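Local coordinates for TOG array regulator of axonemal microtubules protein 1 (Mus musculus, PDB 5DN7) that promotes microtubule polymerization through its HEAT-repeat TOG regions, the second of which forms this chain, takes part in ciliogenesis and is required for control of cilium length, at residues His28-Asp33 with Thr41-Glu46; Val115-Lys120 with Ser156-Glu161; Arg247-Arg252 with Glu260-Met265. One frame throughout, in Å; residues are numbered along the deposited sequence.

In the fold
The three contacts follow one another along the HEAT-repeat solenoid of TOG region 2 and use no helix in common. Contacts 1 and 3 lie on opposite sides of the chain's centre, about 43 Å apart between centres. Contact 1 pairs two helices of one predicted repeat, contact 2 joins a turn of one predicted repeat to a helix of the next, and contact 3 ties two C-terminal segments together. The first two are partly buried, the third is at the surface. Contact 1 combines apolar packing with a salt bridge, contact 2 gathers backbone carbonyls round an arginine, and contact 3 adds looser packing to an antiparallel backbone pair and a salt bridge. Asn164 binds both Glu161 of contact 2 and Tyr261 of contact 3.

Contact 1 of 3, residues His28-Asp33 with Thr41-Glu46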
loop_
_atom_site.group_PDB
_atom_site.type_symbol
_atom_site.label_atom_id
_atom_site.label_comp_id
_atom_site.label_asym_id
_atom_site.label_seq_id
_atom_site.Cartn_x
_atom_site.Cartn_y
_atom_site.Cartn_z
ATOM N N HIS A 28 4.166 23.059 -16.509
ATOM C CA HIS A 28 4.661 23.091 -15.146
ATOM C C HIS A 28 3.991 24.192 -14.378
ATOM O O HIS A 28 3.513 23.987 -13.242
ATOM C CB HIS A 28 6.172 23.283 -15.130
ATOM C CG HIS A 28 6.800 23.059 -13.776
ATOM N ND1 HIS A 28 7.932 23.677 -13.391
ATOM C CD2 HIS A 28 6.411 22.252 -12.708
ATOM C CE1 HIS A 28 8.253 23.286 -12.143
ATOM N NE2 HIS A 28 7.322 22.415 -11.727
ATOM N N ALA A 29 3.945 25.373 -14.985
ATOM C CA ALA A 29 3.293 26.533 -14.393
ATOM C C ALA A 29 1.822 26.233 -14.124
ATOM O O ALA A 29 1.318 26.542 -13.047
ATOM C CB ALA A 29 3.435 27.751 -15.292
ATOM N N ARG A 30 1.130 25.626 -15.085
ATOM C CA ARG A 30 -0.265 25.237 -14.824
ATOM C C ARG A 30 -0.435 24.180 -13.722
ATOM O O ARG A 30 -1.494 24.092 -13.097
ATOM C CB ARG A 30 -0.931 24.738 -16.103
ATOM C CG ARG A 30 -1.429 25.848 -17.003
ATOM C CD ARG A 30 -1.499 25.384 -18.435
ATOM N NE ARG A 30 -2.293 24.172 -18.580
ATOM C CZ ARG A 30 -2.151 23.322 -19.588
ATOM N NH1 ARG A 30 -1.232 23.556 -20.517
ATOM N NH2 ARG A 30 -2.908 22.233 -19.664
ATOM N N LEU A 31 0.603 23.380 -13.492
ATOM C CA LEU A 31 0.555 22.340 -12.471
ATOM C C LEU A 31 0.803 22.936 -11.095
ATOM O O LEU A 31 0.217 22.490 -10.111
ATOM C CB LEU A 31 1.582 21.238 -12.755
ATOM C CG LEU A 31 1.360 20.329 -13.967
ATOM C CD1 LEU A 31 2.668 19.661 -14.388
ATOM C CD2 LEU A 31 0.278 19.283 -13.694
ATOM N N LEU A 32 1.667 23.944 -11.022
ATOM C CA LEU A 32 1.987 24.545 -9.724
ATOM C C LEU A 32 1.071 25.714 -9.332
ATOM O O LEU A 32 0.789 25.912 -8.148
ATOM C CB LEU A 32 3.446 24.998 -9.700
ATOM C CG LEU A 32 4.426 23.877 -9.356
ATOM C CD1 LEU A 32 5.831 24.422 -9.167
ATOM C CD2 LEU A 32 3.965 23.127 -8.107
ATOM N N ASP A 33 0.515 26.416 -10.285
ATOM C CA ASP A 33 -0.367 27.505 -9.937
ATOM C C ASP A 33 -1.838 27.151 -9.962
ATOM O O ASP A 33 -2.632 27.928 -10.447
ATOM C CB ASP A 33 -0.109 28.687 -10.865
ATOM C CG ASP A 33 1.303 29.175 -10.781
ATOM O OD1 ASP A 33 2.033 28.762 -9.858
ATOM O OD2 ASP A 33 1.696 29.969 -11.638
ATOM N N THR A 41 -6.510 19.698 -12.865
ATOM C CA THR A 41 -6.815 18.346 -13.337
ATOM C C THR A 41 -6.469 18.113 -14.812
ATOM O O THR A 41 -5.906 17.065 -15.174
ATOM C CB THR A 41 -8.298 18.026 -13.102
ATOM O OG1 THR A 41 -8.598 18.203 -11.713
ATOM C CG2 THR A 41 -8.626 16.596 -13.495
ATOM N N GLN A 42 -6.811 19.086 -15.634
ATOM C CA GLN A 42 -6.488 19.013 -17.036
ATOM C C GLN A 42 -4.986 19.010 -17.257
ATOM O O GLN A 42 -4.513 18.252 -18.056
ATOM C CB GLN A 42 -7.166 20.142 -17.821
ATOM C CG GLN A 42 -6.421 20.555 -19.077
ATOM C CD GLN A 42 -6.715 19.644 -20.232
ATOM O OE1 GLN A 42 -7.544 18.739 -20.113
ATOM N NE2 GLN A 42 -6.046 19.875 -21.372
ATOM N N ALA A 43 -4.259 19.842 -16.523
ATOM C CA ALA A 43 -2.805 19.892 -16.567
ATOM C C ALA A 43 -2.221 18.520 -16.219
ATOM O O ALA A 43 -1.376 17.989 -16.943
ATOM C CB ALA A 43 -2.293 20.945 -15.631
ATOM N N VAL A 44 -2.695 17.957 -15.115
ATOM C CA VAL A 44 -2.298 16.631 -14.680
ATOM C C VAL A 44 -2.532 15.557 -15.764
ATOM O O VAL A 44 -1.682 14.672 -15.989
ATOM C CB VAL A 44 -3.052 16.240 -13.391
ATOM C CG1 VAL A 44 -2.723 14.809 -12.992
ATOM C CG2 VAL A 44 -2.722 17.197 -12.267
ATOM N N GLU A 45 -3.670 15.628 -16.448
ATOM C CA GLU A 45 -3.933 14.605 -17.451
ATOM C C GLU A 45 -3.044 14.801 -18.685
ATOM O O GLU A 45 -2.577 13.830 -19.302
ATOM C CB GLU A 45 -5.400 14.598 -17.838
ATOM C CG GLU A 45 -5.658 13.886 -19.124
ATOM C CD GLU A 45 -6.104 12.475 -18.861
ATOM O OE1 GLU A 45 -6.009 12.055 -17.685
ATOM O OE2 GLU A 45 -6.519 11.781 -19.817
ATOM N N GLU A 46 -2.799 16.062 -19.031
ATOM C CA GLU A 46 -1.791 16.403 -20.036
ATOM C C GLU A 46 -0.449 15.741 -19.692
ATOM O O GLU A 46 0.168 15.072 -20.531
ATOM C CB GLU A 46 -1.630 17.922 -20.122
ATOM C CG GLU A 46 -1.652 18.498 -21.527
ATOM C CD GLU A 46 -1.915 20.002 -21.524
ATOM O OE1 GLU A 46 -3.054 20.412 -21.203
ATOM O OE2 GLU A 46 -0.979 20.777 -21.826
#
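Arg30 reaches from helix 25-32 across Ala43 to Glu46 on helix 40-52. Its CB begins the contact, 4.1 Å from Ala43 CB. Beyond it CG lies beside the backbone N, anti to the carbonyl carbon (chi1 -81°), and a bend at chi3 turns the guanidinium toward Glu46. NH2 lies 3.9 Å from Ala43 CA, and Gln42 CG stands at the guanidinium edge, near its plane. At the tip NH1 donates to Glu46 OE2 over 3.1 Å, on the syn side of the carboxylate, while NH2 faces OE1 in the same salt bridge; that second separation is modelled so short that its length is doubtful. The guanidinium and carboxylate planes are 47° apart, a twisted pairing. NH1 is also shared with Glu26. Gln42 NE2 adds a weak hydrogen bond to Glu46 OE1. Beneath this polar pair, Leu31 CD2 packs on Ala43 CB at 3.6 Å and on Val44 CG2 at 3.9 Å. The small Ala43 sits where the backbones come nearest, opposite Leu31; the segment axes approach to 8.7 Å at 135°. Two successive helices meeting through an apolar inner side form the helical hairpin characteristic of a HEAT repeat, here predicted HEAT 4.

Contact 2 of 3, residues Val115-Lys120 with Ser156-Glu161; sequences VLADNK and SRVREE
The backbone of Leu116 and Ala117, in the turn between helices 105-114 and 121-138, runs close to the first turn of helix 156-172, with CA atoms 5.2 Å apart for Leu116 and Val158 and 5.3 Å apart for Ala117 and Arg157. Arg157 carries the contact. Its CG stands anti to the backbone N (chi1 -171°), and an extended chi2 carries the chain straight off the helix toward the turn before it bends at chi3. The modelled conformer, one of two deposited, places NE against Leu116 O in a bent hydrogen bond whose very short length is doubtful. CD lies 3.4 Å from Ala117 O, and NH2 comes to 2.9 Å from Asp118 O, with Tyr127 OH also close to NH2. The guanidinium is thus threaded between groups of both segments: Asn119 CA sits 3.5 Å above the centre of one face, and Glu161 CG lies 3.8 Å from the plane over the opposite one. The amide of Asn119 is turned 59° from the guanidinium plane, and its chain crosses that of Arg157 at about a right angle. On the buried side, Leu116 CD1 meets Glu161 CB at 4.1 Å, and Leu116 CB and Ala117 CB both approach Val158 CG2. The carboxylate of Glu161 is directed elsewhere, to Tyr127 OH and Asn164 ND2. The contact joins the within-repeat turn of predicted HEAT 6 to predicted HEAT 7. With carbonyl oxygens of the turn, and no carboxylate of the two segments, against this guanidinium, its position in this conformer probably depends on the backbone path of the turn, though the second conformer indicates that the grip is not rigid.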
loop_
_atom_site.group_PDB
_atom_site.type_symbol
_atom_site.label_atom_id
_atom_site.label_comp_id
_atom_site.label_asym_id
_atom_site.label_seq_id
_atom_site.Cartn_x
_atom_site.Cartn_y
_atom_site.Cartn_z
ATOM N N VAL A 115 -1.926 9.173 0.559
ATOM C CA VAL A 115 -3.303 9.136 0.070
ATOM C C VAL A 115 -4.127 7.990 0.669
ATOM O O VAL A 115 -5.292 7.833 0.334
ATOM C CB VAL A 115 -3.364 9.024 -1.480
ATOM C CG1 VAL A 115 -2.720 10.241 -2.128
ATOM C CG2 VAL A 115 -2.739 7.693 -1.978
ATOM N N LEU A 116 -3.537 7.187 1.546
ATOM C CA LEU A 116 -4.290 6.113 2.185
ATOM C C LEU A 116 -5.374 6.629 3.146
ATOM O O LEU A 116 -6.309 5.892 3.494
ATOM C CB LEU A 116 -3.358 5.193 2.947
ATOM C CG LEU A 116 -2.284 4.388 2.222
ATOM C CD1 LEU A 116 -1.643 3.496 3.263
ATOM C CD2 LEU A 116 -2.850 3.567 1.074
ATOM N N ALA A 117 -5.226 7.875 3.599
ATOM C CA ALA A 117 -6.209 8.499 4.468
ATOM C C ALA A 117 -7.476 8.824 3.707
ATOM O O ALA A 117 -8.529 9.065 4.313
ATOM C CB ALA A 117 -5.649 9.770 5.090
ATOM N N ASP A 118 -7.371 8.843 2.382
ATOM C CA ASP A 118 -8.473 9.274 1.540
ATOM C C ASP A 118 -9.388 8.097 1.225
ATOM O O ASP A 118 -9.003 7.157 0.530
ATOM C CB ASP A 118 -7.944 9.917 0.252
ATOM C CG ASP A 118 -9.060 10.477 -0.629
ATOM O OD1 ASP A 118 -10.255 10.388 -0.239
ATOM O OD2 ASP A 118 -8.738 11.027 -1.706
ATOM N N ASN A 119 -10.607 8.168 1.739
ATOM C CA ASN A 119 -11.508 7.038 1.758
ATOM C C ASN A 119 -12.299 6.882 0.457
ATOM O O ASN A 119 -13.488 6.580 0.486
ATOM C CB ASN A 119 -12.477 7.189 2.941
ATOM C CG ASN A 119 -13.199 5.904 3.266
ATOM O OD1 ASN A 119 -12.610 4.825 3.196
ATOM N ND2 ASN A 119 -14.493 6.000 3.589
ATOM N N LYS A 120 -11.659 7.102 -0.683
ATOM C CA LYS A 120 -12.391 7.073 -1.944
ATOM C C LYS A 120 -11.945 5.915 -2.811
ATOM O O LYS A 120 -10.745 5.644 -2.947
ATOM C CB LYS A 120 -12.239 8.401 -2.697
ATOM C CG LYS A 120 -12.895 9.578 -1.960
ATOM C CD LYS A 120 -12.728 10.877 -2.724
ATOM C CE LYS A 120 -13.503 12.035 -2.056
ATOM N NZ LYS A 120 -13.038 12.331 -0.669
ATOM N N SER A 156 -6.081 6.490 11.590
ATOM C CA SER A 156 -6.468 5.087 11.649
ATOM C C SER A 156 -6.805 4.456 10.269
ATOM O O SER A 156 -6.682 3.231 10.104
ATOM C CB SER A 156 -7.643 4.902 12.621
ATOM O OG SER A 156 -8.767 5.656 12.231
ATOM N N ARG A 157 -7.192 5.249 9.271
ATOM C CA ARG A 157 -7.414 4.653 7.951
ATOM C C ARG A 157 -6.087 4.232 7.313
ATOM O O ARG A 157 -6.037 3.241 6.579
ATOM C CB ARG A 157 -8.165 5.588 6.999
ATOM C CG ARG A 157 -8.569 4.859 5.708
ATOM C CD ARG A 157 -9.285 5.735 4.697
ATOM N NE ARG A 157 -8.745 5.535 3.355
ATOM C CZ ARG A 157 -9.073 4.525 2.554
ATOM N NH1 ARG A 157 -9.958 3.621 2.960
ATOM N NH2 ARG A 157 -8.524 4.425 1.348
ATOM N N VAL A 158 -5.014 4.968 7.601
ATOM C CA VAL A 158 -3.683 4.584 7.152
ATOM C C VAL A 158 -3.337 3.219 7.725
ATOM O O VAL A 158 -2.920 2.335 6.992
ATOM C CB VAL A 158 -2.605 5.618 7.569
ATOM C CG1 VAL A 158 -1.197 5.047 7.377
ATOM C CG2 VAL A 158 -2.787 6.894 6.774
ATOM N N ARG A 159 -3.537 3.050 9.030
ATOM C CA ARG A 159 -3.237 1.781 9.691
ATOM C C ARG A 159 -4.066 0.632 9.092
ATOM O O ARG A 159 -3.539 -0.455 8.767
ATOM C CB ARG A 159 -3.473 1.910 11.208
ATOM C CG ARG A 159 -2.661 3.074 11.847
ATOM C CD ARG A 159 -2.457 2.919 13.340
ATOM N NE ARG A 159 -3.709 2.862 14.092
ATOM C CZ ARG A 159 -4.437 3.931 14.437
ATOM N NH1 ARG A 159 -4.052 5.156 14.080
ATOM N NH2 ARG A 159 -5.558 3.772 15.140
ATOM N N GLU A 160 -5.366 0.894 8.954
ATOM C CA GLU A 160 -6.302 -0.065 8.379
ATOM C C GLU A 160 -5.845 -0.555 6.996
ATOM O O GLU A 160 -5.774 -1.749 6.753
ATOM C CB GLU A 160 -7.693 0.549 8.273
ATOM C CG GLU A 160 -8.794 -0.484 8.054
ATOM C CD GLU A 160 -10.132 0.125 7.574
ATOM O OE1 GLU A 160 -10.431 1.314 7.859
ATOM O OE2 GLU A 160 -10.897 -0.616 6.912
ATOM N N GLU A 161 -5.532 0.394 6.116
ATOM C CA GLU A 161 -5.074 0.094 4.768
ATOM C C GLU A 161 -3.693 -0.548 4.701
ATOM O O GLU A 161 -3.436 -1.321 3.793
ATOM C CB GLU A 161 -5.077 1.367 3.936
ATOM C CG GLU A 161 -6.484 1.774 3.542
ATOM C CD GLU A 161 -7.189 0.676 2.748
ATOM O OE1 GLU A 161 -7.014 0.624 1.511
ATOM O OE2 GLU A 161 -7.920 -0.134 3.360
#

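Contact 3 of 3, residues Arg247-Arg252 with Glu260-Met265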
loop_
_atom_site.group_PDB
_atom_site.type_symbol
_atom_site.label_atom_id
_atom_site.label_comp_id
_atom_site.label_asym_id
_atom_site.label_seq_id
_atom_site.Cartn_x
_atom_site.Cartn_y
_atom_site.Cartn_z
ATOM N N ARG A 247 -12.828 -20.420 12.283
ATOM C CA ARG A 247 -13.583 -20.236 11.038
ATOM C C ARG A 247 -12.662 -20.440 9.850
ATOM O O ARG A 247 -11.902 -19.542 9.481
ATOM C CB ARG A 247 -14.206 -18.847 10.963
ATOM C CG ARG A 247 -15.169 -18.548 12.075
ATOM C CD ARG A 247 -16.201 -19.649 12.208
ATOM N NE ARG A 247 -17.409 -19.152 12.860
ATOM C CZ ARG A 247 -18.555 -18.903 12.228
ATOM N NH1 ARG A 247 -18.669 -19.116 10.921
ATOM N NH2 ARG A 247 -19.595 -18.448 12.912
ATOM N N LYS A 248 -12.726 -21.611 9.238
ATOM C CA LYS A 248 -11.793 -21.907 8.171
ATOM C C LYS A 248 -12.234 -21.250 6.860
ATOM O O LYS A 248 -12.434 -21.923 5.860
ATOM C CB LYS A 248 -11.647 -23.428 7.990
ATOM C CG LYS A 248 -11.143 -24.181 9.232
ATOM C CD LYS A 248 -9.896 -23.520 9.847
ATOM C CE LYS A 248 -8.667 -23.534 8.921
ATOM N NZ LYS A 248 -7.598 -24.472 9.400
ATOM N N THR A 249 -12.389 -19.933 6.864
ATOM C CA THR A 249 -12.722 -19.221 5.639
ATOM C C THR A 249 -11.791 -18.025 5.530
ATOM O O THR A 249 -11.427 -17.414 6.523
ATOM C CB THR A 249 -14.216 -18.774 5.601
ATOM O OG1 THR A 249 -14.460 -17.986 4.422
ATOM C CG2 THR A 249 -14.590 -17.975 6.851
ATOM N N LEU A 250 -11.378 -17.709 4.320
ATOM C CA LEU A 250 -10.340 -16.713 4.134
ATOM C C LEU A 250 -10.882 -15.539 3.341
ATOM O O LEU A 250 -11.825 -15.710 2.580
ATOM C CB LEU A 250 -9.144 -17.335 3.410
ATOM C CG LEU A 250 -8.378 -18.409 4.181
ATOM C CD1 LEU A 250 -7.509 -19.178 3.218
ATOM C CD2 LEU A 250 -7.542 -17.767 5.297
ATOM N N PRO A 251 -10.276 -14.348 3.503
ATOM C CA PRO A 251 -10.646 -13.237 2.624
ATOM C C PRO A 251 -10.164 -13.546 1.210
ATOM O O PRO A 251 -9.433 -14.516 1.025
ATOM C CB PRO A 251 -9.889 -12.048 3.229
ATOM C CG PRO A 251 -8.638 -12.688 3.753
ATOM C CD PRO A 251 -9.116 -14.001 4.352
ATOM N N ARG A 252 -10.569 -12.749 0.229
ATOM C CA ARG A 252 -10.167 -12.964 -1.158
ATOM C C ARG A 252 -9.912 -11.617 -1.758
ATOM O O ARG A 252 -10.256 -10.591 -1.151
ATOM C CB ARG A 252 -11.256 -13.699 -1.962
ATOM C CG ARG A 252 -12.574 -12.902 -2.078
ATOM C CD ARG A 252 -13.609 -13.629 -2.952
ATOM N NE ARG A 252 -13.123 -13.832 -4.315
ATOM C CZ ARG A 252 -13.204 -12.928 -5.281
ATOM N NH1 ARG A 252 -13.766 -11.755 -5.037
ATOM N NH2 ARG A 252 -12.737 -13.201 -6.496
ATOM N N GLU A 260 -11.765 -8.470 0.042
ATOM C CA GLU A 260 -13.083 -8.750 0.582
ATOM C C GLU A 260 -12.931 -9.682 1.767
ATOM O O GLU A 260 -12.256 -10.699 1.661
ATOM C CB GLU A 260 -13.992 -9.383 -0.467
ATOM C CG GLU A 260 -14.291 -8.491 -1.649
ATOM C CD GLU A 260 -15.140 -9.197 -2.700
ATOM O OE1 GLU A 260 -15.100 -10.453 -2.766
ATOM O OE2 GLU A 260 -15.870 -8.501 -3.449
ATOM N N TYR A 261 -13.573 -9.352 2.883
ATOM C CA TYR A 261 -13.407 -10.122 4.105
ATOM C C TYR A 261 -14.289 -11.353 4.102
ATOM O O TYR A 261 -15.354 -11.369 3.491
ATOM C CB TYR A 261 -13.724 -9.264 5.344
ATOM C CG TYR A 261 -12.710 -8.184 5.658
ATOM C CD1 TYR A 261 -11.784 -7.750 4.710
ATOM C CD2 TYR A 261 -12.655 -7.621 6.925
ATOM C CE1 TYR A 261 -10.861 -6.766 5.010
ATOM C CE2 TYR A 261 -11.747 -6.634 7.232
ATOM C CZ TYR A 261 -10.852 -6.210 6.272
ATOM O OH TYR A 261 -9.942 -5.232 6.608
ATOM N N ALA A 262 -13.857 -12.378 4.820
ATOM C CA ALA A 262 -14.603 -13.628 4.864
ATOM C C ALA A 262 -15.758 -13.549 5.841
ATOM O O ALA A 262 -16.812 -14.152 5.633
ATOM C CB ALA A 262 -13.685 -14.788 5.229
ATOM N N ILE A 263 -15.579 -12.800 6.910
ATOM C CA ILE A 263 -16.547 -12.876 7.985
ATOM C C ILE A 263 -16.394 -11.681 8.919
ATOM O O ILE A 263 -15.283 -11.194 9.125
ATOM C CB ILE A 263 -16.381 -14.224 8.757
ATOM C CG1 ILE A 263 -17.451 -14.396 9.841
ATOM C CG2 ILE A 263 -14.969 -14.344 9.344
ATOM C CD1 ILE A 263 -17.573 -15.828 10.345
ATOM N N LEU A 264 -17.520 -11.181 9.433
ATOM C CA LEU A 264 -17.499 -10.199 10.517
ATOM C C LEU A 264 -17.691 -10.963 11.834
ATOM O O LEU A 264 -18.708 -11.641 12.065
ATOM C CB LEU A 264 -18.566 -9.096 10.340
ATOM C CG LEU A 264 -20.032 -9.370 10.689
ATOM C CD1 LEU A 264 -20.884 -8.108 10.648
ATOM C CD2 LEU A 264 -20.613 -10.438 9.781
ATOM N N MET A 265 -16.618 -10.974 12.618
ATOM C CA MET A 265 -16.609 -11.650 13.901
ATOM C C MET A 265 -17.504 -10.844 14.809
ATOM O O MET A 265 -17.514 -9.616 14.738
ATOM C CB MET A 265 -15.192 -11.713 14.469
ATOM C CG MET A 265 -14.290 -12.721 13.777
ATOM S SD MET A 265 -15.120 -14.288 13.449
ATOM C CE MET A 265 -15.069 -15.045 15.072
#
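With both side chains on one face of the ribbon, Arg252 CG between its backbone N and carbonyl carbon (chi1 63°) and Glu260 CG beside its own N (chi1 -64°) set the two chains side by side, pointing the same way. A bend at chi3 of Arg252 then swings NH1 to 2.9 Å from Glu260 OE1. This salt bridge lies in the guanidinium plane but reaches OE1 from well above the carboxylate plane, 56° out of it. Behind it the backbones form an antiparallel hydrogen-bonded pair, Arg252 N to Glu260 O at 3.0 Å and Glu260 N to Arg252 O at 2.9 Å. The pair belongs to a two-stranded ribbon, 252-253 with 259-260, laid against the helical solenoid: Pro251 and Tyr261 rest on helix 196-213, and Tyr261 OH bonds to Asn164. Toward Arg247 the backbone pairing gives way to side-chain packing. Ala262 CB nestles beside Leu250 O and Thr249 OG1, 3.4 Å from each. At the far end Ile263 CD1 lies over one face of the Arg247 guanidinium, 3.5 Å from NH1 and offset toward its rim, the two side chains crossing at about a right angle. Met265 leans on Ala243 and Arg244 of helix 237-246.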